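SnoK (Streptomyces nogalater, PDB 5EPA) acts as a non-heme iron, 2-oxoglutarate-dependent carbocyclase in the biosynthesis of nogalamycin. Local coordinates at residues E59-E64 / I119-P124; R113-D118 / G254-L259; R43-T48 / R92-H97. All coordinates share one frame; numbering follows the deposited sequence.

In the fold
From the N terminus, interaction 3 opens at 43-48, at the start of helix 47-64, and interaction 1 opens at the other end of that helix, in 59-64. Residues 92-97 then close interaction 3, so its loop crosses that of interaction 1. Strand 112-122 follows: its first half, 113-118, opens interaction 2, and 119-124, its last residues and the loop after them, closes interaction 1, so these two also cross. Interaction 2 closes last, at 254-259 near the C terminus, in series after interaction 3. The helix is thus tied by its C-terminal end to the strand, and the residues just before the helix to 92-97, on which Val-114 and Ser-117 also pack.

Interaction 1 of 3, residues E59-E64 / I119-P124; sequences EVLEKE and ILVKEP. With AKG (2-oxoglutaric acid), chain H.
Ile-119 reaches from strand 112-122 to the last turns of helix 47-64 and meets both Val-60 and Leu-61. From CB the side chain divides. The CG2 branch lies 4.2 Å from Leu-61 CD1 and equally far from Leu-61 CD2, so it sits against the fork of the leucine. The other branch has CG1 anti to the carbonyl carbon (chi1 -73°) and runs on nearly extended to CD1, the tip. There it touches Val-60, with CD1 3.7 Å from Val-60 CG1 and 3.8 Å from Val-60 CB. One isoleucine spans two consecutive helix residues. Two residues on along the strand, Val-121 adds a looser contact, its CG2 standing 4.3 Å from Leu-61 CD1. All four side chains are buried and apolar, and Val-81 and Met-234 of the adjoining strands extend the same layer.

The axes of helix segment 59-64 and strand segment 119-122 approach to 10.8 Å and run at 90°. Strand alternation sends Leu-120 and Lys-122 to the other face, where 2-oxoglutarate binds: Leu-120 CD1 is 3.9 Å from its O3 and Lys-122 CE 3.5 Å from its O4. Lys-122 NZ is hydrogen-bonded to Gln-77 O and to Thr-130 OG1, which also hydrogen-bonds to the cosubstrate. A helix on the outside of a sheet whose inner face holds the cosubstrate is typical of the double-stranded beta-helix (cupin) core of PhyH-type oxygenases.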
loop_
_atom_site.group_PDB
_atom_site.type_symbol
_atom_site.label_atom_id
_atom_site.label_comp_id
_atom_site.label_asym_id
_atom_site.label_seq_id
_atom_site.Cartn_x
_atom_site.Cartn_y
_atom_site.Cartn_z
ATOM N N GLU A 59 -4.647 -9.049 17.014
ATOM C CA GLU A 59 -3.754 -9.147 18.149
ATOM C C GLU A 59 -2.768 -7.971 18.185
ATOM O O GLU A 59 -2.544 -7.378 19.245
ATOM C CB GLU A 59 -2.988 -10.472 18.157
ATOM C CG GLU A 59 -3.865 -11.681 18.495
ATOM C CD GLU A 59 -3.166 -13.000 18.247
ATOM O OE1 GLU A 59 -2.052 -13.194 18.771
ATOM O OE2 GLU A 59 -3.704 -13.833 17.483
ATOM N N VAL A 60 -2.224 -7.600 17.033
ATOM C CA VAL A 60 -1.326 -6.457 16.980
ATOM C C VAL A 60 -2.043 -5.135 17.395
ATOM O O VAL A 60 -1.532 -4.357 18.190
ATOM C CB VAL A 60 -0.743 -6.304 15.593
ATOM C CG1 VAL A 60 0.015 -5.009 15.474
ATOM C CG2 VAL A 60 0.140 -7.476 15.259
ATOM N N LEU A 61 -3.248 -4.920 16.884
ATOM C CA LEU A 61 -4.007 -3.748 17.265
ATOM C C LEU A 61 -4.198 -3.687 18.787
ATOM O O LEU A 61 -4.125 -2.631 19.376
ATOM C CB LEU A 61 -5.359 -3.707 16.546
ATOM C CG LEU A 61 -5.311 -3.374 15.043
ATOM C CD1 LEU A 61 -6.570 -3.851 14.348
ATOM C CD2 LEU A 61 -5.083 -1.891 14.821
ATOM N N GLU A 62 -4.527 -4.807 19.380
ATOM C CA GLU A 62 -4.795 -4.846 20.807
ATOM C C GLU A 62 -3.525 -4.542 21.602
ATOM O O GLU A 62 -3.541 -3.793 22.555
ATOM C CB GLU A 62 -5.439 -6.194 21.205
ATOM C CG GLU A 62 -5.675 -6.319 22.705
ATOM C CD GLU A 62 -4.573 -6.940 23.574
ATOM O OE1 GLU A 62 -3.423 -7.177 23.117
ATOM O OE2 GLU A 62 -4.863 -7.167 24.785
ATOM N N LYS A 63 -2.420 -5.104 21.165
ATOM C CA LYS A 63 -1.148 -5.020 21.880
ATOM C C LYS A 63 -0.419 -3.676 21.706
ATOM O O LYS A 63 0.061 -3.080 22.659
ATOM C CB LYS A 63 -0.230 -6.113 21.352
ATOM C CG LYS A 63 1.096 -6.117 22.114
ATOM C CD LYS A 63 1.993 -7.318 21.825
ATOM C CE LYS A 63 3.444 -6.922 22.077
ATOM N NZ LYS A 63 4.312 -8.104 22.171
ATOM N N GLU A 64 -0.386 -3.193 20.475
ATOM C CA GLU A 64 0.294 -1.942 20.137
ATOM C C GLU A 64 -0.553 -0.681 20.318
ATOM O O GLU A 64 -0.026 0.393 20.592
ATOM C CB GLU A 64 0.758 -1.956 18.657
ATOM C CG GLU A 64 1.598 -3.170 18.292
ATOM C CD GLU A 64 2.879 -3.265 19.115
ATOM O OE1 GLU A 64 3.607 -2.251 19.202
ATOM O OE2 GLU A 64 3.177 -4.359 19.645
ATOM N N ILE A 119 -1.212 -2.134 9.031
ATOM C CA ILE A 119 -2.582 -2.528 9.216
ATOM C C ILE A 119 -3.416 -1.296 8.910
ATOM O O ILE A 119 -3.134 -0.202 9.414
ATOM C CB ILE A 119 -2.810 -2.999 10.628
ATOM C CG1 ILE A 119 -2.167 -4.371 10.849
ATOM C CG2 ILE A 119 -4.303 -3.117 10.896
ATOM C CD1 ILE A 119 -1.959 -4.688 12.323
ATOM N N LEU A 120 -4.425 -1.445 8.046
ATOM C CA LEU A 120 -5.190 -0.273 7.524
ATOM C C LEU A 120 -6.690 -0.457 7.693
ATOM O O LEU A 120 -7.352 -1.154 6.910
ATOM C CB LEU A 120 -4.877 -0.042 6.042
ATOM C CG LEU A 120 -3.413 0.253 5.707
ATOM C CD1 LEU A 120 -3.203 -0.064 4.224
ATOM C CD2 LEU A 120 -3.006 1.675 6.040
ATOM N N VAL A 121 -7.216 0.158 8.746
ATOM C CA VAL A 121 -8.600 -0.094 9.203
ATOM C C VAL A 121 -9.448 1.134 8.993
ATOM O O VAL A 121 -8.999 2.253 9.287
ATOM C CB VAL A 121 -8.633 -0.465 10.702
ATOM C CG1 VAL A 121 -10.032 -0.362 11.280
ATOM C CG2 VAL A 121 -8.147 -1.888 10.906
ATOM N N LYS A 122 -10.657 0.940 8.480
ATOM C CA LYS A 122 -11.652 2.027 8.445
ATOM C C LYS A 122 -12.914 1.610 9.198
ATOM O O LYS A 122 -13.573 0.683 8.783
ATOM C CB LYS A 122 -12.036 2.444 7.005
ATOM C CG LYS A 122 -11.016 3.333 6.283
ATOM C CD LYS A 122 -11.586 3.820 4.945
ATOM C CE LYS A 122 -10.581 4.617 4.098
ATOM N NZ LYS A 122 -10.571 6.052 4.446
ATOM N N GLU A 123 -13.243 2.321 10.266
ATOM C CA GLU A 123 -14.428 2.031 11.021
ATOM C C GLU A 123 -15.635 2.614 10.297
ATOM O O GLU A 123 -15.530 3.681 9.685
ATOM C CB GLU A 123 -14.347 2.640 12.411
ATOM C CG GLU A 123 -13.273 2.045 13.315
ATOM C CD GLU A 123 -13.587 0.624 13.842
ATOM O OE1 GLU A 123 -14.800 0.227 13.904
ATOM O OE2 GLU A 123 -12.586 -0.100 14.218
ATOM N N PRO A 124 -16.782 1.922 10.371
ATOM C CA PRO A 124 -17.995 2.356 9.681
ATOM C C PRO A 124 -18.577 3.618 10.274
ATOM O O PRO A 124 -18.638 3.759 11.484
ATOM C CB PRO A 124 -18.957 1.192 9.887
ATOM C CG PRO A 124 -18.473 0.491 11.145
ATOM C CD PRO A 124 -16.985 0.685 11.150
HETATM C C1 AKG H . -1.886 2.618 0.267
HETATM O O1 AKG H . -1.956 1.375 0.436
HETATM O O2 AKG H . -0.932 3.244 -0.267
HETATM C C2 AKG H . -2.972 3.472 0.741
HETATM O O5 AKG H . -2.805 4.662 0.518
HETATM C C3 AKG H . -4.177 2.895 1.439
HETATM C C4 AKG H . -5.144 3.896 2.077
HETATM C C5 AKG H . -6.353 3.160 2.686
HETATM O O3 AKG H . -6.288 1.935 3.029
HETATM O O4 AKG H . -7.416 3.762 2.855
#

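Interaction 2 of 3, residues R113-D118 / G254-L259; sequences RVYSSD and GHLSRL
Tyr-115 and His-255 meet hydroxyl to ring edge, their planes inclined at about 60° to each other. The phenol oxygen lies near the imidazole plane, at the CE1-NE2 side: Tyr-115 OH is 3.2 Å from His-255 CE1 and likewise 3.2 Å from His-255 NE2. Seen from the tyrosine, the approach of NE2 is oblique. Leu-256 shares the contact by its CD1, 4.2 Å from Tyr-115 OH, while its CG lies over one face of the neighbouring imidazole, toward the rim. With CG anti to the backbone N (chi1 165°), the phenol extends across from the strand to the loop.

The strand is irregular at this point. Tyr-115 and Ser-116 both face Val-239 of the adjacent antiparallel strand, which defines a classic beta bulge, and the psi of Tyr-115, -50°, departs from extended values. The bulge belongs to strand 112-122 of the major sheet of the cupin-type core, and the loop 254-259, which follows strand 246-247 in the chain, meets the tyrosine side chain that the bulge carries.

A water links the same two residues through the tyrosine's backbone. It donates to Tyr-115 O at 3.0 Å and accepts a weak bond from His-255 NE2 at 2.7 Å, its oxygen lying over one face of the Tyr-115 ring near the rim. On the loop side, a type I turn runs from Leu-256 to Leu-259, with Leu-259 N hydrogen-bonded to Leu-256 O, and Arg-258 NH1 folds back to make a weak 2.7 Å hydrogen bond to His-255 O.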
loop_
_atom_site.group_PDB
_atom_site.type_symbol
_atom_site.label_atom_id
_atom_site.label_comp_id
_atom_site.label_asym_id
_atom_site.label_seq_id
_atom_site.Cartn_x
_atom_site.Cartn_y
_atom_site.Cartn_z
ATOM N N ARG A 113 12.631 -5.761 -1.991
ATOM C CA ARG A 113 12.703 -6.038 -0.563
ATOM C C ARG A 113 11.417 -5.563 0.074
ATOM O O ARG A 113 10.784 -4.654 -0.414
ATOM C CB ARG A 113 13.846 -5.271 0.115
ATOM C CG ARG A 113 15.252 -5.775 -0.132
ATOM C CD ARG A 113 16.266 -4.808 0.451
ATOM N NE ARG A 113 17.617 -5.243 0.137
ATOM C CZ ARG A 113 18.271 -6.210 0.785
ATOM N NH1 ARG A 113 17.686 -6.886 1.791
ATOM N NH2 ARG A 113 19.510 -6.530 0.417
ATOM N N VAL A 114 11.085 -6.142 1.225
ATOM C CA VAL A 114 10.005 -5.578 2.055
ATOM C C VAL A 114 10.494 -4.303 2.767
ATOM O O VAL A 114 11.485 -4.340 3.487
ATOM C CB VAL A 114 9.533 -6.567 3.112
ATOM C CG1 VAL A 114 8.410 -5.962 3.936
ATOM C CG2 VAL A 114 9.042 -7.841 2.457
ATOM N N TYR A 115 9.825 -3.183 2.506
ATOM C CA TYR A 115 10.118 -1.919 3.160
ATOM C C TYR A 115 9.384 -1.849 4.481
ATOM O O TYR A 115 9.963 -1.499 5.504
ATOM C CB TYR A 115 9.742 -0.669 2.319
ATOM C CG TYR A 115 9.716 0.583 3.176
ATOM C CD1 TYR A 115 10.856 1.062 3.752
ATOM C CD2 TYR A 115 8.542 1.214 3.491
ATOM C CE1 TYR A 115 10.855 2.170 4.588
ATOM C CE2 TYR A 115 8.529 2.342 4.314
ATOM C CZ TYR A 115 9.715 2.793 4.879
ATOM O OH TYR A 115 9.702 3.889 5.735
ATOM N N SER A 116 8.097 -2.142 4.445
ATOM C CA SER A 116 7.247 -2.013 5.621
ATOM C C SER A 116 5.895 -2.609 5.308
ATOM O O SER A 116 5.611 -3.011 4.164
ATOM C CB SER A 116 7.050 -0.547 6.009
ATOM O OG SER A 116 6.474 -0.436 7.289
ATOM N N SER A 117 5.054 -2.666 6.332
ATOM C CA SER A 117 3.647 -2.937 6.121
ATOM C C SER A 117 2.820 -2.160 7.111
ATOM O O SER A 117 3.334 -1.741 8.167
ATOM C CB SER A 117 3.363 -4.440 6.201
ATOM O OG SER A 117 3.222 -4.914 7.524
ATOM N N ASP A 118 1.543 -2.018 6.799
ATOM C CA ASP A 118 0.631 -1.346 7.694
ATOM C C ASP A 118 -0.675 -2.103 7.822
ATOM O O ASP A 118 -1.206 -2.607 6.833
ATOM C CB ASP A 118 0.264 0.032 7.169
ATOM C CG ASP A 118 1.404 1.009 7.252
ATOM O OD1 ASP A 118 2.297 0.950 6.390
ATOM O OD2 ASP A 118 1.399 1.862 8.167
ATOM N N GLY A 254 10.613 8.303 11.309
ATOM C CA GLY A 254 10.927 8.209 12.753
ATOM C C GLY A 254 11.544 6.894 13.194
ATOM O O GLY A 254 12.430 6.852 14.058
ATOM N N HIS A 255 11.088 5.824 12.583
ATOM C CA HIS A 255 11.595 4.472 12.878
ATOM C C HIS A 255 12.942 4.135 12.218
ATOM O O HIS A 255 13.425 3.030 12.326
ATOM C CB HIS A 255 10.548 3.471 12.396
ATOM C CG HIS A 255 10.380 3.448 10.914
ATOM N ND1 HIS A 255 9.719 4.435 10.214
ATOM C CD2 HIS A 255 10.809 2.559 9.990
ATOM C CE1 HIS A 255 9.725 4.143 8.928
ATOM N NE2 HIS A 255 10.375 3.005 8.765
ATOM N N LEU A 256 13.527 5.089 11.501
ATOM C CA LEU A 256 14.808 4.887 10.798
ATOM C C LEU A 256 15.935 5.707 11.415
ATOM O O LEU A 256 16.947 5.951 10.782
ATOM C CB LEU A 256 14.656 5.262 9.315
ATOM C CG LEU A 256 13.618 4.468 8.511
ATOM C CD1 LEU A 256 13.533 4.999 7.113
ATOM C CD2 LEU A 256 13.943 2.981 8.461
ATOM N N SER A 257 15.798 6.064 12.683
ATOM C CA SER A 257 16.812 6.845 13.382
ATOM C C SER A 257 18.204 6.221 13.382
ATOM O O SER A 257 19.200 6.936 13.460
ATOM C CB SER A 257 16.397 7.072 14.836
ATOM O OG SER A 257 16.195 5.825 15.481
ATOM N N ARG A 258 18.283 4.902 13.310
ATOM C CA ARG A 258 19.602 4.222 13.349
ATOM C C ARG A 258 20.364 4.409 12.037
ATOM O O ARG A 258 21.539 4.146 11.970
ATOM C CB ARG A 258 19.460 2.723 13.708
ATOM C CG ARG A 258 18.726 1.911 12.635
ATOM C CD ARG A 258 18.005 0.660 13.143
ATOM N NE ARG A 258 17.302 -0.062 12.057
ATOM C CZ ARG A 258 16.143 0.313 11.503
ATOM N NH1 ARG A 258 15.522 1.422 11.915
ATOM N NH2 ARG A 258 15.594 -0.413 10.528
ATOM N N LEU A 259 19.695 4.886 10.989
ATOM C CA LEU A 259 20.346 5.025 9.672
ATOM C C LEU A 259 20.846 6.443 9.381
ATOM O O LEU A 259 20.322 7.421 9.903
ATOM C CB LEU A 259 19.398 4.622 8.546
ATOM C CG LEU A 259 18.790 3.236 8.576
ATOM C CD1 LEU A 259 17.878 3.127 7.368
ATOM C CD2 LEU A 259 19.833 2.145 8.539
HETATM O O HOH W 1 10.196 0.458 7.814
#

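Interaction 3 of 3, residues R43-T48 / R92-H97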
loop_
_atom_site.group_PDB
_atom_site.type_symbol
_atom_site.label_atom_id
_atom_site.label_comp_id
_atom_site.label_asym_id
_atom_site.label_seq_id
_atom_site.Cartn_x
_atom_site.Cartn_y
_atom_site.Cartn_z
ATOM N N ARG A 43 -8.378 -13.701 -5.362
ATOM C CA ARG A 43 -8.209 -15.013 -4.757
ATOM C C ARG A 43 -6.724 -15.423 -4.571
ATOM O O ARG A 43 -6.309 -16.461 -5.012
ATOM C CB ARG A 43 -8.969 -16.054 -5.561
ATOM C CG ARG A 43 -10.457 -15.741 -5.700
ATOM C CD ARG A 43 -11.189 -16.794 -6.543
ATOM N NE ARG A 43 -10.690 -16.770 -7.915
ATOM C CZ ARG A 43 -11.103 -15.954 -8.864
ATOM N NH1 ARG A 43 -12.051 -15.050 -8.614
ATOM N NH2 ARG A 43 -10.549 -16.025 -10.067
ATOM N N VAL A 44 -5.949 -14.575 -3.924
ATOM C CA VAL A 44 -4.574 -14.884 -3.678
ATOM C C VAL A 44 -4.470 -15.669 -2.363
ATOM O O VAL A 44 -3.747 -16.655 -2.292
ATOM C CB VAL A 44 -3.715 -13.615 -3.604
ATOM C CG1 VAL A 44 -2.269 -13.967 -3.352
ATOM C CG2 VAL A 44 -3.843 -12.802 -4.894
ATOM N N LEU A 45 -5.199 -15.197 -1.345
ATOM C CA LEU A 45 -5.342 -15.867 -0.057
ATOM C C LEU A 45 -6.631 -16.629 0.052
ATOM O O LEU A 45 -7.685 -16.143 -0.338
ATOM C CB LEU A 45 -5.334 -14.843 1.062
ATOM C CG LEU A 45 -4.107 -13.951 1.157
ATOM C CD1 LEU A 45 -4.253 -13.039 2.351
ATOM C CD2 LEU A 45 -2.823 -14.789 1.322
ATOM N N SER A 46 -6.554 -17.816 0.634
ATOM C CA SER A 46 -7.722 -18.627 0.924
ATOM C C SER A 46 -8.503 -18.038 2.110
ATOM O O SER A 46 -7.999 -17.201 2.854
ATOM C CB SER A 46 -7.277 -20.045 1.306
ATOM O OG SER A 46 -6.533 -20.012 2.518
ATOM N N GLU A 47 -9.730 -18.512 2.294
ATOM C CA GLU A 47 -10.579 -18.106 3.441
ATOM C C GLU A 47 -9.863 -18.387 4.763
ATOM O O GLU A 47 -9.884 -17.581 5.677
ATOM C CB GLU A 47 -11.956 -18.791 3.347
ATOM C CG GLU A 47 -12.724 -18.210 2.173
ATOM C CD GLU A 47 -14.026 -18.941 1.856
ATOM O OE1 GLU A 47 -14.061 -20.203 1.916
ATOM O OE2 GLU A 47 -15.026 -18.233 1.536
ATOM N N THR A 48 -9.210 -19.533 4.839
ATOM C CA THR A 48 -8.483 -19.924 6.021
ATOM C C THR A 48 -7.347 -18.955 6.319
ATOM O O THR A 48 -7.182 -18.527 7.462
ATOM C CB THR A 48 -7.933 -21.338 5.848
ATOM O OG1 THR A 48 -9.025 -22.233 5.703
ATOM C CG2 THR A 48 -7.053 -21.777 7.063
ATOM N N ARG A 92 5.187 -12.301 9.176
ATOM C CA ARG A 92 6.288 -12.470 8.246
ATOM C C ARG A 92 5.804 -13.271 7.054
ATOM O O ARG A 92 6.250 -13.043 5.941
ATOM C CB ARG A 92 7.483 -13.198 8.938
ATOM C CG ARG A 92 8.682 -13.506 8.035
ATOM C CD ARG A 92 9.774 -14.268 8.834
ATOM N NE ARG A 92 10.333 -13.365 9.822
ATOM C CZ ARG A 92 11.334 -12.526 9.583
ATOM N NH1 ARG A 92 11.973 -12.539 8.407
ATOM N NH2 ARG A 92 11.736 -11.694 10.547
ATOM N N SER A 93 4.951 -14.248 7.324
ATOM C CA SER A 93 4.480 -15.156 6.285
ATOM C C SER A 93 3.388 -14.494 5.434
ATOM O O SER A 93 2.976 -15.050 4.469
ATOM C CB SER A 93 3.987 -16.481 6.901
ATOM O OG SER A 93 2.833 -16.238 7.696
ATOM N N LEU A 94 2.964 -13.298 5.818
ATOM C CA LEU A 94 2.109 -12.483 5.000
ATOM C C LEU A 94 2.925 -11.654 4.024
ATOM O O LEU A 94 2.672 -11.704 2.836
ATOM C CB LEU A 94 1.238 -11.543 5.850
ATOM C CG LEU A 94 0.238 -10.683 5.114
ATOM C CD1 LEU A 94 -0.757 -11.522 4.323
ATOM C CD2 LEU A 94 -0.524 -9.800 6.078
ATOM N N VAL A 95 3.892 -10.891 4.515
ATOM C CA VAL A 95 4.708 -10.044 3.650
ATOM C C VAL A 95 5.659 -10.835 2.723
ATOM O O VAL A 95 5.933 -10.390 1.614
ATOM C CB VAL A 95 5.512 -8.973 4.423
ATOM C CG1 VAL A 95 4.572 -8.084 5.219
ATOM C CG2 VAL A 95 6.567 -9.587 5.350
ATOM N N LEU A 96 6.116 -12.001 3.183
ATOM C CA LEU A 96 6.862 -12.933 2.359
ATOM C C LEU A 96 6.018 -14.128 1.964
ATOM O O LEU A 96 6.557 -15.160 1.609
ATOM C CB LEU A 96 8.132 -13.413 3.079
ATOM C CG LEU A 96 9.131 -12.331 3.480
ATOM C CD1 LEU A 96 10.350 -12.934 4.162
ATOM C CD2 LEU A 96 9.574 -11.505 2.280
ATOM N N HIS A 97 4.696 -13.976 1.932
ATOM C CA HIS A 97 3.820 -14.992 1.387
ATOM C C HIS A 97 4.324 -15.320 -0.012
ATOM O O HIS A 97 4.646 -14.403 -0.779
ATOM C CB HIS A 97 2.377 -14.477 1.330
ATOM C CG HIS A 97 1.365 -15.528 1.016
ATOM N ND1 HIS A 97 0.988 -15.836 -0.267
ATOM C CD2 HIS A 97 0.631 -16.335 1.827
ATOM C CE1 HIS A 97 0.093 -16.810 -0.240
ATOM N NE2 HIS A 97 -0.150 -17.123 1.020
#
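Two helix starts meet where Leu-45 lies on His-97: Leu-45 comes just before Ser-46, the N-cap of helix 47-64, and His-97 is itself the N-cap of helix 98-108. The main contact is a CH-pi interaction. Leu-45 CD2 stands 3.8 Å from the centroid of the His-97 ring and 20° off its normal, which places the methyl over the face; the offset is toward NE2, 3.6 Å from Leu-45 CD2. A chi1 of -169°, with CG anti to the backbone N, carries the imidazole to this spot, and the two side chains point in opposite senses and overlap alongside.

The second methyl of the leucine turns to the short helix 92-95, with Leu-45 CD1 4.3 Å from Leu-94 CD1. A 3.2 Å hydrogen bond from His-97 N to Leu-94 O fixes His-97 relative to Leu-94, the two residues that receive Leu-45. Ile-100 touches both leucines, and Phe-53 of helix 47-64 also covers Leu-94.

Both imidazole nitrogens make polar bonds. NE2 is hydrogen-bonded to Glu-49 OE2, and ND1 takes a weak hydrogen bond from Ile-100 N as the cap of its helix. The other carboxylate oxygen, Glu-49 OE1, accepts from Ser-46 N, while the Ser-46 side chain caps a backbone N in the first turn of helix 47-64: a capping box. Because ND1 accepts from a backbone N-H, the proton is probably on NE2, directed at the glutamate, and the bonds at the two nitrogens would restrain the ring's rotation against the Leu-45 methyl.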